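Local coordinates for protein 5,10-methylenetetrahydromethanopterin reductase (Methanopyrus kandleri, PDB 1EZW) that catalyses the reversible, coenzyme F420-dependent reduction of methylene-tetrahydromethanopterin to methyl-tetrahydromethanopterin, a step of methanogenesis from CO2, at residues S44-G47 / V48-A52; P97-K100 / A101-D104; V207-I210 / E211-A214; D293-E296 / A297-A301. All blocks are in the same frame, centred on the assembly; numbering follows the deposited sequence. Where two conformers were deposited one is given.

Contact 1 comes first along the chain. It is the opening turns of helix 45-54, which links barrel strands 33-36 and 60-63. Contact 2 follows where the loop after strand 93-95 turns into helix 100-106. Contact 3 lies within helix 200-216, between barrel strands 192-196 and 225-229. Contact 4 is the end of helix 292-298 and its passage into strand 300-302, after strand 225-229 and before strand 321-324. All four are local turns in series, so none nests in or crosses another and none closes a long loop. Contacts 1 and 3 lie on opposite sides of the chain centre, with centres about 33 Å apart, as do contacts 1 and 4, about 31 Å apart.

Contact 1 of 4, residues S44-G47 / V48-A52; sequences SYMG and VLTLA
T50 grips M46 O twice. The hydroxyl T50 OG1 donates to M46 O at 2.7 Å, and the amide T50 N donates to the same oxygen at 3.0 Å. The two donors reach the carbonyl from opposite faces of its plane. T50 OG1 stands beside its own backbone N (chi1 -64°), which turns it back toward the preceding turn. The main-chain bonds follow the same i to i+4 pattern. V48 N donates to S44 O at an angle of 177°, L49 N to Y45 O, and L51 N to G47 O. S44 is the N-cap. Its OG takes a weak bond from G47 N at 3.3 Å, which is less certain because S44 has two conformers.

These turns start helix 45-54, the crossover between strands 33-36 and 60-63 of the TIM barrel. S44 N also bonds to T82 OG1 of the second subunit.

The apolar contact is between Y45 and L49. Y45 CD1 lies 3.9 Å from L49 CD1, and the two side chains cross obliquely. The phenol oxygen of Y45 is held elsewhere, by N79 ND2. M46 curls back through two bends, and its CE packs beside the T50 hydroxyl, 3.8 Å from T50 OG1.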
ATOM      1  N   SER A  44       9.879   0.699  14.047  0.60 15.32           N
ATOM      2  CA  SER A  44      10.459   1.986  13.707  0.60 15.13           C
ATOM      3  C   SER A  44       9.434   2.932  13.168  0.60 15.09           C
ATOM      4  O   SER A  44       8.523   2.537  12.450  0.60 15.61           O
ATOM      5  CB  SER A  44      11.599   1.801  12.712  0.60 17.17           C
ATOM      6  OG  SER A  44      11.118   1.391  11.446  0.60 18.70           O
ATOM      7  N   TYR A  45       9.593   4.200  13.527  1.00 15.37           N
ATOM      8  CA  TYR A  45       8.612   5.198  13.123  1.00 16.66           C
ATOM      9  C   TYR A  45       8.548   5.330  11.611  1.00 16.86           C
ATOM     10  O   TYR A  45       7.455   5.542  11.079  1.00 17.16           O
ATOM     11  CB  TYR A  45       8.846   6.567  13.812  1.00 17.27           C
ATOM     12  CG  TYR A  45       9.924   7.477  13.225  1.00 16.40           C
ATOM     13  CD1 TYR A  45       9.728   8.180  12.012  1.00 16.12           C
ATOM     14  CD2 TYR A  45      11.121   7.646  13.894  1.00 16.28           C
ATOM     15  CE1 TYR A  45      10.678   9.008  11.505  1.00 17.20           C
ATOM     16  CE2 TYR A  45      12.112   8.498  13.391  1.00 15.20           C
ATOM     17  CZ  TYR A  45      11.882   9.170  12.208  1.00 16.19           C
ATOM     18  OH  TYR A  45      12.811  10.014  11.708  1.00 16.59           O
ATOM     19  N   MET A  46       9.675   5.215  10.906  1.00 16.76           N
ATOM     20  CA  MET A  46       9.667   5.331   9.458  1.00 16.90           C
ATOM     21  C   MET A  46       8.887   4.178   8.832  1.00 16.12           C
ATOM     22  O   MET A  46       8.118   4.393   7.892  1.00 16.85           O
ATOM     23  CB  MET A  46      11.099   5.352   8.883  1.00 20.44           C
ATOM     24  CG  MET A  46      11.655   6.742   8.672  1.00 24.40           C
ATOM     25  SD  MET A  46      10.534   7.809   7.733  1.00 23.33           S
ATOM     26  CE  MET A  46      10.619   7.347   5.958  1.00 27.08           C
ATOM     27  N   GLY A  47       9.050   2.970   9.341  1.00 14.67           N
ATOM     28  CA  GLY A  47       8.297   1.860   8.750  1.00 14.83           C
ATOM     29  C   GLY A  47       6.803   1.987   9.010  1.00 14.92           C
ATOM     30  O   GLY A  47       5.988   1.857   8.085  1.00 15.32           O
ATOM     31  N   VAL A  48       6.445   2.242  10.275  1.00 14.10           N
ATOM     32  CA  VAL A  48       5.054   2.365  10.665  1.00 12.79           C
ATOM     33  C   VAL A  48       4.398   3.583   9.986  1.00 14.23           C
ATOM     34  O   VAL A  48       3.272   3.481   9.495  1.00 15.50           O
ATOM     35  CB  VAL A  48       4.949   2.481  12.210  1.00 16.09           C
ATOM     36  CG1 VAL A  48       3.486   2.752  12.637  1.00 17.74           C
ATOM     37  CG2 VAL A  48       5.452   1.186  12.836  1.00 15.99           C
ATOM     38  N   LEU A  49       5.067   4.739   9.972  1.00 13.30           N
ATOM     39  CA  LEU A  49       4.429   5.894   9.314  1.00 15.35           C
ATOM     40  C   LEU A  49       4.349   5.780   7.795  1.00 15.77           C
ATOM     41  O   LEU A  49       3.423   6.317   7.198  1.00 15.39           O
ATOM     42  CB  LEU A  49       5.140   7.188   9.725  1.00 15.16           C
ATOM     43  CG  LEU A  49       4.893   7.615  11.181  1.00 16.08           C
ATOM     44  CD1 LEU A  49       5.917   8.731  11.499  1.00 16.75           C
ATOM     45  CD2 LEU A  49       3.478   8.093  11.385  1.00 17.16           C
ATOM     46  N   THR A  50       5.288   5.082   7.164  1.00 15.39           N
ATOM     47  CA  THR A  50       5.198   4.892   5.727  1.00 13.79           C
ATOM     48  C   THR A  50       3.999   3.977   5.443  1.00 13.86           C
ATOM     49  O   THR A  50       3.208   4.234   4.536  1.00 13.20           O
ATOM     50  CB  THR A  50       6.502   4.289   5.161  1.00 15.12           C
ATOM     51  OG1 THR A  50       7.565   5.228   5.365  1.00 15.58           O
ATOM     52  CG2 THR A  50       6.357   4.097   3.637  1.00 14.68           C
ATOM     53  N   LEU A  51       3.833   2.941   6.253  1.00 13.51           N
ATOM     54  CA  LEU A  51       2.676   2.051   6.059  1.00 13.42           C
ATOM     55  C   LEU A  51       1.389   2.869   6.331  1.00 13.43           C
ATOM     56  O   LEU A  51       0.415   2.792   5.591  1.00 14.08           O
ATOM     57  CB  LEU A  51       2.744   0.898   7.041  1.00 14.49           C
ATOM     58  CG  LEU A  51       1.615  -0.135   6.968  1.00 15.13           C
ATOM     59  CD1 LEU A  51       1.601  -0.822   5.571  1.00 17.35           C
ATOM     60  CD2 LEU A  51       1.839  -1.131   8.078  1.00 16.04           C
ATOM     61  N   ALA A  52       1.390   3.679   7.389  1.00 14.58           N
ATOM     62  CA  ALA A  52       0.184   4.488   7.649  1.00 14.23           C
ATOM     63  C   ALA A  52      -0.070   5.466   6.514  1.00 14.35           C
ATOM     64  O   ALA A  52      -1.261   5.749   6.180  1.00 15.41           O
ATOM     65  CB  ALA A  52       0.343   5.266   9.003  1.00 14.99           C
TER

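Contact 2 of 4, residues P97-K100 / A101-D104; sequences PGDK and ATFD
D99 CG sits between the backbone N and the carbonyl carbon (chi1 61°), and T102 OG1 stands beside its own backbone N (chi1 -52°). These two turns bring carboxylate and hydroxyl together. T102 OG1 donates to the syn lone pair of D99 OD1 over a short 2.5 Å. T102 N donates to the same oxygen at 3.0 Å, from above the carboxylate plane. D99 is thus the N-cap of helix 100-106, just after barrel strand 93-95. H39 packs on both D99 and T102.

The next bonds are those of the first helical turn: F103 N to D99 O and D104 N to K100 O. The F103 ring folds back over the loop. G98 CA lies 3.6 Å from F103 CZ, and a side chain at G98 would clash with that atom. D99 N lies over one face of the ring, offset toward its rim.

K100 NZ forms a salt bridge with D104 OD2, on its syn lone pair, at 2.9 Å. A water joins K100 NZ to D104 OD1. The D99 carboxylate probably complements the positive start of the helix, while K100 and D104 probably offset each other's charge one turn apart.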
ATOM      1  N   PRO A  97      14.399  15.998  23.212  1.00 20.86           N
ATOM      2  CA  PRO A  97      15.762  15.708  23.667  1.00 21.63           C
ATOM      3  C   PRO A  97      16.106  14.277  23.987  1.00 23.31           C
ATOM      4  O   PRO A  97      17.165  14.013  24.559  1.00 25.09           O
ATOM      5  CB  PRO A  97      15.861  16.581  24.910  1.00 22.70           C
ATOM      6  CG  PRO A  97      14.520  16.288  25.564  1.00 22.97           C
ATOM      7  CD  PRO A  97      13.527  16.381  24.345  1.00 21.10           C
ATOM      8  N   GLY A  98      15.245  13.335  23.612  1.00 23.38           N
ATOM      9  CA  GLY A  98      15.486  11.953  23.990  1.00 23.98           C
ATOM     10  C   GLY A  98      14.678  11.730  25.273  1.00 25.72           C
ATOM     11  O   GLY A  98      13.957  12.625  25.706  1.00 27.23           O
ATOM     12  N   ASP A  99      14.767  10.551  25.885  1.00 26.65           N
ATOM     13  CA  ASP A  99      14.037  10.288  27.118  1.00 27.42           C
ATOM     14  C   ASP A  99      14.897   9.376  27.950  1.00 27.47           C
ATOM     15  O   ASP A  99      15.601   8.518  27.429  1.00 25.85           O
ATOM     16  CB  ASP A  99      12.633   9.688  26.849  1.00 26.71           C
ATOM     17  CG  ASP A  99      12.686   8.354  26.122  1.00 27.76           C
ATOM     18  OD1 ASP A  99      12.469   7.316  26.774  1.00 27.16           O
ATOM     19  OD2 ASP A  99      12.979   8.356  24.897  1.00 30.03           O
ATOM     20  N   LYS A 100      14.874   9.598  29.262  1.00 27.25           N
ATOM     21  CA  LYS A 100      15.695   8.830  30.162  1.00 27.22           C
ATOM     22  C   LYS A 100      15.550   7.308  30.115  1.00 26.42           C
ATOM     23  O   LYS A 100      16.558   6.593  29.985  1.00 26.64           O
ATOM     24  CB  LYS A 100      15.466   9.303  31.619  1.00 28.99           C
ATOM     25  CG  LYS A 100      16.328   8.545  32.606  1.00 30.87           C
ATOM     26  CD  LYS A 100      16.026   8.943  34.067  1.00 33.55           C
ATOM     27  CE  LYS A 100      16.767   8.048  35.048  1.00 34.12           C
ATOM     28  NZ  LYS A 100      18.247   7.947  34.796  1.00 35.54           N
ATOM     29  N   ALA A 101      14.321   6.810  30.201  1.00 25.37           N
ATOM     30  CA  ALA A 101      14.122   5.364  30.249  1.00 26.37           C
ATOM     31  C   ALA A 101      14.708   4.702  29.018  1.00 24.80           C
ATOM     32  O   ALA A 101      15.407   3.687  29.117  1.00 25.96           O
ATOM     33  CB  ALA A 101      12.624   5.032  30.389  1.00 26.67           C
ATOM     34  N   THR A 102      14.449   5.302  27.862  1.00 23.91           N
ATOM     35  CA  THR A 102      14.958   4.710  26.620  1.00 22.95           C
ATOM     36  C   THR A 102      16.461   4.896  26.439  1.00 21.24           C
ATOM     37  O   THR A 102      17.158   3.941  26.071  1.00 21.10           O
ATOM     38  CB  THR A 102      14.197   5.269  25.389  1.00 24.47           C
ATOM     39  OG1 THR A 102      12.787   5.121  25.613  1.00 25.45           O
ATOM     40  CG2 THR A 102      14.569   4.455  24.119  1.00 24.52           C
ATOM     41  N   PHE A 103      16.976   6.098  26.697  1.00 20.90           N
ATOM     42  CA  PHE A 103      18.417   6.312  26.563  1.00 22.25           C
ATOM     43  C   PHE A 103      19.214   5.439  27.531  1.00 23.54           C
ATOM     44  O   PHE A 103      20.242   4.874  27.152  1.00 22.54           O
ATOM     45  CB  PHE A 103      18.752   7.800  26.706  1.00 22.28           C
ATOM     46  CG  PHE A 103      18.624   8.571  25.417  1.00 22.61           C
ATOM     47  CD1 PHE A 103      17.645   8.237  24.462  1.00 23.68           C
ATOM     48  CD2 PHE A 103      19.459   9.650  25.162  1.00 22.03           C
ATOM     49  CE1 PHE A 103      17.511   8.975  23.284  1.00 22.01           C
ATOM     50  CE2 PHE A 103      19.337  10.391  23.984  1.00 22.28           C
ATOM     51  CZ  PHE A 103      18.361  10.056  23.042  1.00 20.44           C
ATOM     52  N   ASP A 104      18.726   5.252  28.766  1.00 23.77           N
ATOM     53  CA  ASP A 104      19.471   4.364  29.666  1.00 24.77           C
ATOM     54  C   ASP A 104      19.584   2.949  29.064  1.00 24.36           C
ATOM     55  O   ASP A 104      20.662   2.312  29.104  1.00 24.44           O
ATOM     56  CB  ASP A 104      18.798   4.282  31.054  1.00 25.17           C
ATOM     57  CG  ASP A 104      18.977   5.561  31.872  1.00 30.08           C
ATOM     58  OD1 ASP A 104      19.868   6.366  31.552  1.00 30.23           O
ATOM     59  OD2 ASP A 104      18.226   5.747  32.863  1.00 31.32           O
TER
HETATM   60  O   HOH W   1      20.217   9.089  32.868  1.00 44.26           O

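Contact 3 of 4, residues V207-I210 / E211-A214; sequences VPKI and EEGA
E211 N donates to V207 O at 2.8 Å, the shortest polar bond of this turn. It is also fairly straight, with an angle of 161° at the hydrogen. A214 N to I210 O repeats the pattern three residues on, at 3.0 Å. Between them E212 N reaches P208 O at 2.9 Å, and G213 N reaches K209 O at a longer 3.3 Å. In both of these the donor is tilted out of the carbonyl plane. P208 has no N-H to give to the turn before, and the helix is kinked there.

The segments lie on helix 200-216, which follows strand 192-196 and leads to strand 225-229 in the (beta/alpha)8 barrel. I210 and V207 pack on L221, and I210 also meets L183 of helix 180-189.

K209 and E212 lie side by side and point the same way. K209 bends at its second and fourth torsions, which curls CD and CE along the carboxylate. K209 NZ and E212 OE1 form a salt bridge whose hydrogen bond is weak, 3.4 Å, and doubtful in detail because K209 has two conformers. An alanine here takes away the carboxylate, and would probably leave the K209 ammonium without its mate and K209 CD and CE less fixed. The weak bond suggests a pair held more by charge than by direction, on a helix held mainly by its main-chain bonds.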
ATOM      1  N   VAL A 207       2.223  27.702  29.189  1.00 23.88           N
ATOM      2  CA  VAL A 207       1.942  28.648  28.132  1.00 25.28           C
ATOM      3  C   VAL A 207       2.646  29.992  28.265  1.00 26.45           C
ATOM      4  O   VAL A 207       3.142  30.517  27.270  1.00 25.62           O
ATOM      5  CB  VAL A 207       0.412  28.783  27.888  1.00 25.14           C
ATOM      6  CG1 VAL A 207       0.097  29.846  26.875  1.00 26.52           C
ATOM      7  CG2 VAL A 207      -0.108  27.424  27.331  1.00 25.23           C
ATOM      8  N   PRO A 208       2.655  30.596  29.472  1.00 26.99           N
ATOM      9  CA  PRO A 208       3.362  31.883  29.595  1.00 26.81           C
ATOM     10  C   PRO A 208       4.848  31.776  29.182  1.00 26.79           C
ATOM     11  O   PRO A 208       5.420  32.731  28.653  1.00 26.16           O
ATOM     12  CB  PRO A 208       3.190  32.221  31.086  1.00 27.80           C
ATOM     13  CG  PRO A 208       1.809  31.647  31.364  1.00 28.50           C
ATOM     14  CD  PRO A 208       1.991  30.250  30.735  1.00 27.47           C
ATOM     15  N   LYS A 209       5.469  30.631  29.434  0.60 25.73           N
ATOM     16  CA  LYS A 209       6.860  30.469  29.055  0.60 26.59           C
ATOM     17  C   LYS A 209       7.030  30.295  27.558  0.60 24.96           C
ATOM     18  O   LYS A 209       8.004  30.780  26.982  0.60 24.60           O
ATOM     19  CB  LYS A 209       7.502  29.337  29.845  0.60 27.89           C
ATOM     20  CG  LYS A 209       8.089  29.854  31.159  0.60 32.98           C
ATOM     21  CD  LYS A 209       9.214  30.865  30.858  0.60 32.97           C
ATOM     22  CE  LYS A 209       9.905  31.400  32.123  0.60 33.67           C
ATOM     23  NZ  LYS A 209       8.968  32.154  32.993  0.60 34.62           N
ATOM     24  N   ILE A 210       6.085  29.599  26.921  1.00 23.10           N
ATOM     25  CA  ILE A 210       6.119  29.470  25.478  1.00 22.82           C
ATOM     26  C   ILE A 210       5.928  30.893  24.925  1.00 24.06           C
ATOM     27  O   ILE A 210       6.624  31.333  24.014  1.00 23.17           O
ATOM     28  CB  ILE A 210       4.940  28.555  24.970  1.00 21.31           C
ATOM     29  CG1 ILE A 210       5.177  27.131  25.499  1.00 21.68           C
ATOM     30  CG2 ILE A 210       4.791  28.694  23.437  1.00 21.85           C
ATOM     31  CD1 ILE A 210       3.943  26.191  25.296  1.00 20.74           C
ATOM     32  N   GLU A 211       4.991  31.637  25.514  1.00 24.71           N
ATOM     33  CA  GLU A 211       4.717  32.978  25.018  1.00 24.32           C
ATOM     34  C   GLU A 211       5.933  33.887  25.163  1.00 23.13           C
ATOM     35  O   GLU A 211       6.171  34.715  24.297  1.00 24.46           O
ATOM     36  CB  GLU A 211       3.508  33.597  25.744  1.00 26.52           C
ATOM     37  CG  GLU A 211       3.148  34.965  25.154  1.00 29.36           C
ATOM     38  CD  GLU A 211       1.806  35.486  25.615  1.00 34.66           C
ATOM     39  OE1 GLU A 211       1.429  35.212  26.775  1.00 36.48           O
ATOM     40  OE2 GLU A 211       1.139  36.193  24.814  1.00 35.49           O
ATOM     41  N   GLU A 212       6.698  33.719  26.228  1.00 23.88           N
ATOM     42  CA  GLU A 212       7.902  34.535  26.447  1.00 25.04           C
ATOM     43  C   GLU A 212       8.909  34.323  25.307  1.00 25.12           C
ATOM     44  O   GLU A 212       9.502  35.271  24.778  1.00 24.67           O
ATOM     45  CB  GLU A 212       8.525  34.139  27.764  1.00 26.31           C
ATOM     46  CG  GLU A 212       9.671  35.014  28.210  1.00 32.40           C
ATOM     47  CD  GLU A 212      10.188  34.506  29.530  1.00 35.15           C
ATOM     48  OE1 GLU A 212       9.375  34.363  30.466  1.00 40.47           O
ATOM     49  OE2 GLU A 212      11.385  34.228  29.641  1.00 39.46           O
ATOM     50  N   GLY A 213       9.086  33.065  24.900  1.00 24.47           N
ATOM     51  CA  GLY A 213       9.990  32.804  23.799  1.00 22.16           C
ATOM     52  C   GLY A 213       9.464  33.354  22.488  1.00 21.42           C
ATOM     53  O   GLY A 213      10.225  33.853  21.654  1.00 21.89           O
ATOM     54  N   ALA A 214       8.155  33.232  22.266  1.00 22.03           N
ATOM     55  CA  ALA A 214       7.558  33.732  21.049  1.00 24.16           C
ATOM     56  C   ALA A 214       7.812  35.245  20.918  1.00 24.80           C
ATOM     57  O   ALA A 214       8.220  35.717  19.861  1.00 24.87           O
ATOM     58  CB  ALA A 214       6.058  33.436  21.023  1.00 25.61           C
TER

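Contact 4 of 4, residues D293-E296 / A297-A301; sequences DMIE and AFSIA
The F298 ring meets M294 through CD1, which lies 3.3 Å from M294 O in an oblique approach. A297 CB sits over the centre of one ring face, 3.8 Å above its plane. H264 meets the ring edge-to-face.

This is the last turn of helix 292-298 and its exit into strand 300-302. That strand pairs in parallel with strand 232-234 in a two-stranded sheet, in the region between barrel strands 225-229 and 321-324 of the TIM barrel. The strand bonding runs through I300, whose backbone pairs with C231 and S233.

Two helical bonds hold the turn. A297 N donates to D293 O, and F298 N donates to M294 O at 2.8 Å. Near the helix end a side chain also reaches a main-chain carbonyl. S299 OG lies between its own backbone N and carbonyl carbon (chi1 78°). From there it donates to I295 O at 2.8 Å, with a C=O...donor angle of 132°. An alanine here removes the hydroxyl that donates to I295 O, and would probably weaken the tie between the helix end and the strand.

A water bridges the same corner. It lies 2.8 Å from E296 O and 2.7 Å from S299 O, though it cannot serve every acceptor near it at once. N199 ND2 also donates to E296 O. M294 packs on V253 and I295 on I242, both of helix 238-254. At the far end of the corner, the methyl I295 CG2 comes to 4.5 Å from A301 CB.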
ATOM      1  N   ASP A 293      -7.685  11.978  42.601  1.00 37.44           N
ATOM      2  CA  ASP A 293      -6.932  13.193  42.340  1.00 37.48           C
ATOM      3  C   ASP A 293      -5.840  12.967  41.305  1.00 35.75           C
ATOM      4  O   ASP A 293      -5.561  13.851  40.499  1.00 34.42           O
ATOM      5  CB  ASP A 293      -6.340  13.767  43.622  1.00 38.71           C
ATOM      6  CG  ASP A 293      -7.415  14.144  44.631  1.00 40.67           C
ATOM      7  OD1 ASP A 293      -8.495  14.658  44.233  1.00 40.67           O
ATOM      8  OD2 ASP A 293      -7.175  13.946  45.834  1.00 42.26           O
ATOM      9  N   MET A 294      -5.230  11.787  41.325  1.00 34.36           N
ATOM     10  CA  MET A 294      -4.186  11.467  40.346  1.00 34.49           C
ATOM     11  C   MET A 294      -4.815  11.343  38.950  1.00 32.86           C
ATOM     12  O   MET A 294      -4.236  11.802  37.957  1.00 32.95           O
ATOM     13  CB  MET A 294      -3.509  10.149  40.687  1.00 35.16           C
ATOM     14  CG  MET A 294      -2.824  10.140  42.020  1.00 37.16           C
ATOM     15  SD  MET A 294      -2.332   8.467  42.401  1.00 37.65           S
ATOM     16  CE  MET A 294      -1.788   8.698  44.169  1.00 37.57           C
ATOM     17  N   ILE A 295      -5.984  10.716  38.881  1.00 31.98           N
ATOM     18  CA  ILE A 295      -6.676  10.559  37.609  1.00 31.55           C
ATOM     19  C   ILE A 295      -7.078  11.927  37.065  1.00 30.61           C
ATOM     20  O   ILE A 295      -6.954  12.192  35.869  1.00 30.49           O
ATOM     21  CB  ILE A 295      -7.887   9.621  37.782  1.00 31.33           C
ATOM     22  CG1 ILE A 295      -7.352   8.202  38.047  1.00 31.73           C
ATOM     23  CG2 ILE A 295      -8.822   9.699  36.568  1.00 31.98           C
ATOM     24  CD1 ILE A 295      -8.419   7.190  38.399  1.00 33.66           C
ATOM     25  N   GLU A 296      -7.547  12.823  37.935  0.70 29.66           N
ATOM     26  CA  GLU A 296      -7.941  14.165  37.501  0.70 28.99           C
ATOM     27  C   GLU A 296      -6.708  14.975  37.087  0.70 27.93           C
ATOM     28  O   GLU A 296      -6.747  15.791  36.167  0.70 27.14           O
ATOM     29  CB  GLU A 296      -8.669  14.873  38.661  0.70 29.40           C
ATOM     30  CG  GLU A 296      -9.252  16.258  38.391  0.70 29.60           C
ATOM     31  CD  GLU A 296      -8.213  17.330  38.148  0.70 30.23           C
ATOM     32  OE1 GLU A 296      -7.097  17.256  38.713  0.70 30.57           O
ATOM     33  OE2 GLU A 296      -8.534  18.272  37.401  0.70 30.34           O
ATOM     34  N   ALA A 297      -5.600  14.750  37.767  1.00 27.88           N
ATOM     35  CA  ALA A 297      -4.415  15.498  37.449  1.00 27.93           C
ATOM     36  C   ALA A 297      -3.702  15.046  36.180  1.00 27.68           C
ATOM     37  O   ALA A 297      -3.212  15.876  35.404  1.00 25.91           O
ATOM     38  CB  ALA A 297      -3.439  15.410  38.610  1.00 29.01           C
ATOM     39  N   PHE A 298      -3.678  13.733  35.974  1.00 27.84           N
ATOM     40  CA  PHE A 298      -2.866  13.199  34.893  1.00 28.28           C
ATOM     41  C   PHE A 298      -3.531  12.524  33.716  1.00 28.11           C
ATOM     42  O   PHE A 298      -2.854  11.833  32.958  1.00 29.10           O
ATOM     43  CB  PHE A 298      -1.827  12.261  35.517  1.00 28.94           C
ATOM     44  CG  PHE A 298      -1.000  12.923  36.614  1.00 31.56           C
ATOM     45  CD1 PHE A 298      -1.019  12.435  37.926  1.00 31.75           C
ATOM     46  CD2 PHE A 298      -0.244  14.054  36.333  1.00 31.52           C
ATOM     47  CE1 PHE A 298      -0.294  13.086  38.938  1.00 31.78           C
ATOM     48  CE2 PHE A 298       0.483  14.712  37.333  1.00 33.60           C
ATOM     49  CZ  PHE A 298       0.454  14.220  38.641  1.00 31.57           C
ATOM     50  N   SER A 299      -4.823  12.735  33.542  1.00 27.17           N
ATOM     51  CA  SER A 299      -5.518  12.124  32.407  1.00 25.93           C
ATOM     52  C   SER A 299      -6.786  12.907  32.147  1.00 26.45           C
ATOM     53  O   SER A 299      -7.215  13.748  32.980  1.00 25.16           O
ATOM     54  CB  SER A 299      -5.908  10.667  32.711  1.00 26.52           C
ATOM     55  OG  SER A 299      -7.070  10.586  33.549  1.00 26.61           O
ATOM     56  N   ILE A 300      -7.357  12.660  30.975  1.00 24.30           N
ATOM     57  CA  ILE A 300      -8.648  13.206  30.595  1.00 24.88           C
ATOM     58  C   ILE A 300      -9.421  11.903  30.463  1.00 26.15           C
ATOM     59  O   ILE A 300      -9.244  11.142  29.500  1.00 24.35           O
ATOM     60  CB  ILE A 300      -8.619  13.932  29.252  1.00 26.79           C
ATOM     61  CG1 ILE A 300      -7.814  15.223  29.365  1.00 27.93           C
ATOM     62  CG2 ILE A 300     -10.030  14.292  28.815  1.00 24.91           C
ATOM     63  CD1 ILE A 300      -7.713  15.918  28.025  1.00 28.45           C
ATOM     64  N   ALA A 301     -10.275  11.620  31.442  1.00 25.20           N
ATOM     65  CA  ALA A 301     -11.024  10.371  31.419  1.00 24.70           C
ATOM     66  C   ALA A 301     -12.507  10.470  31.784  1.00 26.98           C
ATOM     67  O   ALA A 301     -12.898  11.260  32.655  1.00 27.28           O
ATOM     68  CB  ALA A 301     -10.334   9.352  32.345  1.00 24.96           C
TER
HETATM   69  O   HOH W   2      -8.628  15.808  34.097  1.00 23.86           O